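Local coordinates for MdbA protein (Corynebacterium diphtheriae, PDB 5C00) that probably catalyses thiol-disulfide exchange as a DsbA-like oxidoreductase, and is essential for viability, pilus assembly, toxin production and virulence, at residues D93-V107 against V152-R166. Sequence-based numbering, arbitrary orientation. Where two conformers were deposited one is given.
Sequences DDGNSTKAGAAALAV and VTQKIREGGAKEDFR
In this DsbA-family fold a helical insertion interrupts the thioredoxin core, and here the Ala-rich helix 96-107 packs Ala103 and Ala106 on Ile156, and Ala102 on Lys162 and Phe165. It runs nearly antiparallel to helix 152-158, with axes 9.3 Å apart, and crosses helix 162-166 at 107°. The turn between those two helices carries a Schellman motif at Gly159.

Phe165 is a knob among Thr98, Gly101, Ala102 and Leu105. Its CG lies anti to the backbone N (chi1 175°), which lays one ring face over the Gly101 and Ala102 backbone. Gly101 CA comes within 3.4 Å of Phe165 CE1, a closeness that the missing side chain permits. Leu105 CD2 packs on Phe165 CB at 3.9 Å, near the ring plane.

Further along, Ala106 CB meets Ile156 CG1 at 3.8 Å and also touches Ala161 CB. Ile156 CD1 reaches back to Ala103 O. One water accepts from Ala161 N and gives a weak bond to Ala102 O.

The other end is polar. The extended Lys162 chain passes Ala102 CB and brings NZ to the syn side of Asp94 OD1, 2.8 Å away and somewhat out of the carboxylate plane. The same ammonium also makes a salt bridge to Asp136 OD2, its strongest polar partner. Lys99 NZ bonds weakly to Asp94 OD1, which thus bridges both lysines in a salt-bridge network. The Asp93 carboxylate stacks over one face of the Arg166 guanidinium, their planes 28° apart, a long, charge-only pairing. Arg166 also grips Asp93 O side-on, through NE at 2.8 Å and NH2 at 2.9 Å, with that oxygen in the guanidinium plane.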
loop_
_atom_site.group_PDB
_atom_site.type_symbol
_atom_site.label_atom_id
_atom_site.label_comp_id
_atom_site.label_asym_id
_atom_site.label_seq_id
_atom_site.Cartn_x
_atom_site.Cartn_y
_atom_site.Cartn_z
ATOM N N ASP A 93 -3.484 18.048 -0.609
ATOM C CA ASP A 93 -4.337 16.910 -0.772
ATOM C C ASP A 93 -4.280 16.299 -2.171
ATOM O O ASP A 93 -5.115 15.494 -2.491
ATOM C CB ASP A 93 -5.786 17.238 -0.339
ATOM C CG ASP A 93 -6.515 18.097 -1.319
ATOM O OD1 ASP A 93 -5.875 18.555 -2.287
ATOM O OD2 ASP A 93 -7.744 18.299 -1.142
ATOM N N ASP A 94 -3.308 16.655 -2.999
ATOM C CA ASP A 94 -3.250 16.076 -4.350
ATOM C C ASP A 94 -1.824 16.054 -4.936
ATOM O O ASP A 94 -1.638 16.297 -6.128
ATOM C CB ASP A 94 -4.229 16.799 -5.277
ATOM C CG ASP A 94 -4.534 16.034 -6.545
ATOM O OD1 ASP A 94 -4.255 14.845 -6.681
ATOM O OD2 ASP A 94 -5.125 16.618 -7.434
ATOM N N GLY A 95 -0.849 15.710 -4.107
ATOM C CA GLY A 95 0.484 15.472 -4.626
ATOM C C GLY A 95 0.753 14.030 -4.912
ATOM O O GLY A 95 -0.129 13.220 -5.051
ATOM N N ASN A 96 2.028 13.707 -5.034
ATOM C CA ASN A 96 2.396 12.393 -5.462
ATOM C C ASN A 96 1.887 11.350 -4.472
ATOM O O ASN A 96 1.466 10.322 -4.878
ATOM C CB ASN A 96 3.909 12.288 -5.533
ATOM C CG ASN A 96 4.359 10.975 -6.094
ATOM O OD1 ASN A 96 4.275 10.758 -7.306
ATOM N ND2 ASN A 96 4.793 10.069 -5.240
ATOM N N SER A 97 1.970 11.609 -3.161
ATOM C CA SER A 97 1.557 10.606 -2.169
ATOM C C SER A 97 0.059 10.308 -2.312
ATOM O O SER A 97 -0.394 9.154 -2.205
ATOM C CB SER A 97 1.871 11.116 -0.732
ATOM O OG SER A 97 3.292 11.328 -0.536
ATOM N N THR A 98 -0.714 11.344 -2.573
ATOM C CA THR A 98 -2.161 11.148 -2.793
ATOM C C THR A 98 -2.461 10.470 -4.109
ATOM O O THR A 98 -3.305 9.579 -4.165
ATOM C CB THR A 98 -2.955 12.454 -2.673
ATOM O OG1 THR A 98 -2.723 13.018 -1.383
ATOM C CG2 THR A 98 -4.496 12.163 -2.861
ATOM N N LYS A 99 -1.824 10.911 -5.182
ATOM C CA LYS A 99 -2.048 10.280 -6.494
ATOM C C LYS A 99 -1.721 8.776 -6.497
ATOM O O LYS A 99 -2.522 7.933 -6.955
ATOM C CB LYS A 99 -1.279 11.019 -7.577
ATOM C CG LYS A 99 -1.891 12.340 -7.958
ATOM C CD LYS A 99 -1.043 13.049 -9.015
ATOM C CE LYS A 99 -1.796 14.258 -9.575
ATOM N NZ LYS A 99 -1.884 15.365 -8.596
ATOM N N ALA A 100 -0.569 8.416 -5.946
ATOM C CA ALA A 100 -0.126 7.032 -5.870
ATOM C C ALA A 100 -1.032 6.246 -4.917
ATOM O O ALA A 100 -1.480 5.133 -5.219
ATOM C CB ALA A 100 1.320 7.008 -5.380
ATOM N N GLY A 101 -1.298 6.828 -3.748
ATOM C CA GLY A 101 -2.067 6.156 -2.719
ATOM C C GLY A 101 -3.500 5.951 -3.159
ATOM O O GLY A 101 -4.065 4.880 -2.967
ATOM N N ALA A 102 -4.085 6.942 -3.813
ATOM C CA ALA A 102 -5.465 6.791 -4.258
ATOM C C ALA A 102 -5.585 5.842 -5.478
ATOM O O ALA A 102 -6.595 5.143 -5.610
ATOM C CB ALA A 102 -6.036 8.132 -4.581
ATOM N N ALA A 103 -4.559 5.780 -6.331
ATOM C CA ALA A 103 -4.525 4.807 -7.449
ATOM C C ALA A 103 -4.473 3.370 -6.908
ATOM O O ALA A 103 -5.264 2.515 -7.289
ATOM C CB ALA A 103 -3.355 5.074 -8.366
ATOM N N ALA A 104 -3.623 3.153 -5.922
ATOM C CA ALA A 104 -3.475 1.857 -5.300
ATOM C C ALA A 104 -4.762 1.485 -4.571
ATOM O O ALA A 104 -5.175 0.319 -4.647
ATOM C CB ALA A 104 -2.279 1.831 -4.363
ATOM N N LEU A 105 -5.376 2.446 -3.869
ATOM C CA LEU A 105 -6.689 2.195 -3.238
ATOM C C LEU A 105 -7.757 1.763 -4.203
ATOM O O LEU A 105 -8.499 0.816 -3.892
ATOM C CB LEU A 105 -7.187 3.382 -2.424
ATOM C CG LEU A 105 -8.526 3.179 -1.665
ATOM C CD1 LEU A 105 -8.439 2.071 -0.609
ATOM C CD2 LEU A 105 -8.810 4.510 -0.981
ATOM N N ALA A 106 -7.853 2.430 -5.363
ATOM C CA ALA A 106 -8.821 2.041 -6.400
ATOM C C ALA A 106 -8.652 0.572 -6.799
ATOM O O ALA A 106 -9.620 -0.142 -7.025
ATOM C CB ALA A 106 -8.731 2.971 -7.608
ATOM N N VAL A 107 -7.418 0.105 -6.954
ATOM C CA VAL A 107 -7.180 -1.296 -7.231
ATOM C C VAL A 107 -7.609 -2.203 -6.086
ATOM O O VAL A 107 -8.279 -3.185 -6.312
ATOM C CB VAL A 107 -5.674 -1.532 -7.554
ATOM C CG1 VAL A 107 -5.481 -2.978 -8.020
ATOM C CG2 VAL A 107 -5.179 -0.577 -8.635
ATOM N N VAL A 152 -11.625 0.097 -12.938
ATOM C CA VAL A 152 -10.626 0.607 -12.024
ATOM C C VAL A 152 -9.761 1.660 -12.727
ATOM O O VAL A 152 -9.470 2.740 -12.157
ATOM C CB VAL A 152 -9.737 -0.519 -11.453
ATOM C CG1 VAL A 152 -8.553 0.021 -10.697
ATOM C CG2 VAL A 152 -10.555 -1.366 -10.520
ATOM N N THR A 153 -9.349 1.347 -13.942
ATOM C CA THR A 153 -8.460 2.209 -14.700
ATOM C C THR A 153 -9.091 3.596 -14.929
ATOM O O THR A 153 -8.477 4.642 -14.685
ATOM C CB THR A 153 -8.074 1.553 -16.031
ATOM O OG1 THR A 153 -7.431 0.297 -15.783
ATOM C CG2 THR A 153 -7.106 2.453 -16.793
ATOM N N GLN A 154 -10.346 3.619 -15.359
ATOM C CA GLN A 154 -11.045 4.883 -15.549
ATOM C C GLN A 154 -11.246 5.629 -14.233
ATOM O O GLN A 154 -11.095 6.821 -14.169
ATOM C CB GLN A 154 -12.362 4.663 -16.291
ATOM C CG GLN A 154 -13.036 5.971 -16.741
ATOM C CD GLN A 154 -12.197 6.803 -17.712
ATOM O OE1 GLN A 154 -11.458 6.285 -18.557
ATOM N NE2 GLN A 154 -12.335 8.100 -17.611
ATOM N N LYS A 155 -11.543 4.915 -13.161
ATOM C CA LYS A 155 -11.628 5.518 -11.852
ATOM C C LYS A 155 -10.311 6.228 -11.472
ATOM O O LYS A 155 -10.320 7.335 -10.952
ATOM C CB LYS A 155 -11.967 4.432 -10.845
ATOM C CG LYS A 155 -11.917 4.841 -9.395
ATOM C CD LYS A 155 -12.361 3.697 -8.509
ATOM C CE LYS A 155 -13.670 3.069 -8.968
ATOM N NZ LYS A 155 -14.310 2.388 -7.824
ATOM N N ILE A 156 -9.168 5.586 -11.739
ATOM C CA ILE A 156 -7.906 6.211 -11.442
ATOM C C ILE A 156 -7.709 7.516 -12.269
ATOM O O ILE A 156 -7.247 8.543 -11.753
ATOM C CB ILE A 156 -6.738 5.229 -11.696
ATOM C CG1 ILE A 156 -6.886 4.050 -10.707
ATOM C CG2 ILE A 156 -5.393 5.972 -11.576
ATOM C CD1 ILE A 156 -5.865 2.949 -10.804
ATOM N N ARG A 157 -8.038 7.460 -13.547
ATOM C CA ARG A 157 -7.947 8.642 -14.409
ATOM C C ARG A 157 -8.775 9.805 -13.891
ATOM O O ARG A 157 -8.368 10.940 -14.038
ATOM C CB ARG A 157 -8.440 8.310 -15.819
ATOM C CG ARG A 157 -7.541 7.361 -16.542
ATOM C CD ARG A 157 -7.871 7.238 -18.024
ATOM N NE ARG A 157 -7.316 6.004 -18.515
ATOM C CZ ARG A 157 -6.003 5.794 -18.696
ATOM N NH1 ARG A 157 -5.142 6.771 -18.495
ATOM N NH2 ARG A 157 -5.551 4.600 -19.075
ATOM N N GLU A 158 -9.927 9.514 -13.299
ATOM C CA GLU A 158 -10.845 10.511 -12.778
ATOM C C GLU A 158 -10.616 10.830 -11.332
ATOM O O GLU A 158 -11.293 11.688 -10.782
ATOM C CB GLU A 158 -12.303 10.015 -12.948
ATOM C CG GLU A 158 -12.804 10.046 -14.380
ATOM C CD GLU A 158 -13.965 9.084 -14.641
ATOM O OE1 GLU A 158 -14.458 8.451 -13.674
ATOM O OE2 GLU A 158 -14.381 8.941 -15.811
ATOM N N GLY A 159 -9.661 10.175 -10.691
ATOM C CA GLY A 159 -9.391 10.390 -9.256
ATOM C C GLY A 159 -10.525 9.967 -8.348
ATOM O O GLY A 159 -10.731 10.557 -7.257
ATOM N N GLY A 160 -11.263 8.955 -8.796
ATOM C CA GLY A 160 -12.424 8.459 -8.072
ATOM C C GLY A 160 -12.217 7.970 -6.650
ATOM O O GLY A 160 -13.148 8.059 -5.845
ATOM N N ALA A 161 -11.032 7.452 -6.313
ATOM C CA ALA A 161 -10.808 7.018 -4.970
ATOM C C ALA A 161 -10.085 8.089 -4.117
ATOM O O ALA A 161 -9.720 7.807 -2.992
ATOM C CB ALA A 161 -10.039 5.688 -4.939
ATOM N N LYS A 162 -9.885 9.295 -4.628
ATOM C CA LYS A 162 -9.090 10.293 -3.894
ATOM C C LYS A 162 -9.766 10.786 -2.647
ATOM O O LYS A 162 -9.157 10.914 -1.595
ATOM C CB LYS A 162 -8.726 11.478 -4.777
ATOM C CG LYS A 162 -7.688 11.122 -5.843
ATOM C CD LYS A 162 -7.090 12.376 -6.447
ATOM C CE LYS A 162 -6.147 12.071 -7.589
ATOM N NZ LYS A 162 -5.885 13.281 -8.388
ATOM N N GLU A 163 -11.057 11.066 -2.754
ATOM C CA GLU A 163 -11.750 11.576 -1.603
ATOM C C GLU A 163 -11.681 10.577 -0.440
ATOM O O GLU A 163 -11.418 10.952 0.691
ATOM C CB GLU A 163 -13.198 11.943 -1.979
ATOM C CG GLU A 163 -13.318 13.094 -2.997
ATOM C CD GLU A 163 -13.033 12.693 -4.467
ATOM O OE1 GLU A 163 -12.898 11.469 -4.808
ATOM O OE2 GLU A 163 -12.941 13.635 -5.309
ATOM N N ASP A 164 -11.954 9.310 -0.698
ATOM C CA ASP A 164 -11.836 8.313 0.357
ATOM C C ASP A 164 -10.401 8.058 0.797
ATOM O O ASP A 164 -10.103 7.919 2.003
ATOM C CB ASP A 164 -12.505 7.032 -0.034
ATOM C CG ASP A 164 -13.995 7.060 0.247
ATOM O OD1 ASP A 164 -14.443 7.936 0.965
ATOM O OD2 ASP A 164 -14.701 6.196 -0.259
ATOM N N PHE A 165 -9.483 8.086 -0.141
ATOM C CA PHE A 165 -8.088 7.979 0.244
ATOM C C PHE A 165 -7.684 9.084 1.257
ATOM O O PHE A 165 -7.039 8.810 2.237
ATOM C CB PHE A 165 -7.180 8.081 -0.950
ATOM C CG PHE A 165 -5.754 8.084 -0.553
ATOM C CD1 PHE A 165 -5.107 6.872 -0.294
ATOM C CD2 PHE A 165 -5.085 9.248 -0.421
ATOM C CE1 PHE A 165 -3.804 6.867 0.143
ATOM C CE2 PHE A 165 -3.775 9.244 -0.012
ATOM C CZ PHE A 165 -3.156 8.049 0.286
ATOM N N ARG A 166 -8.047 10.324 0.964
ATOM C CA ARG A 166 -7.760 11.449 1.885
ATOM C C ARG A 166 -8.413 11.235 3.249
ATOM O O ARG A 166 -7.814 11.514 4.268
ATOM C CB ARG A 166 -8.297 12.738 1.298
ATOM C CG ARG A 166 -7.579 13.239 0.071
ATOM C CD ARG A 166 -8.359 14.381 -0.593
ATOM N NE ARG A 166 -7.695 14.707 -1.871
ATOM C CZ ARG A 166 -8.271 14.895 -3.042
ATOM N NH1 ARG A 166 -9.599 14.833 -3.195
ATOM N NH2 ARG A 166 -7.489 15.175 -4.088
HETATM O O HOH W 1 -8.469 7.038 -7.533
HETATM O O HOH W 2 -12.115 0.545 -7.732
#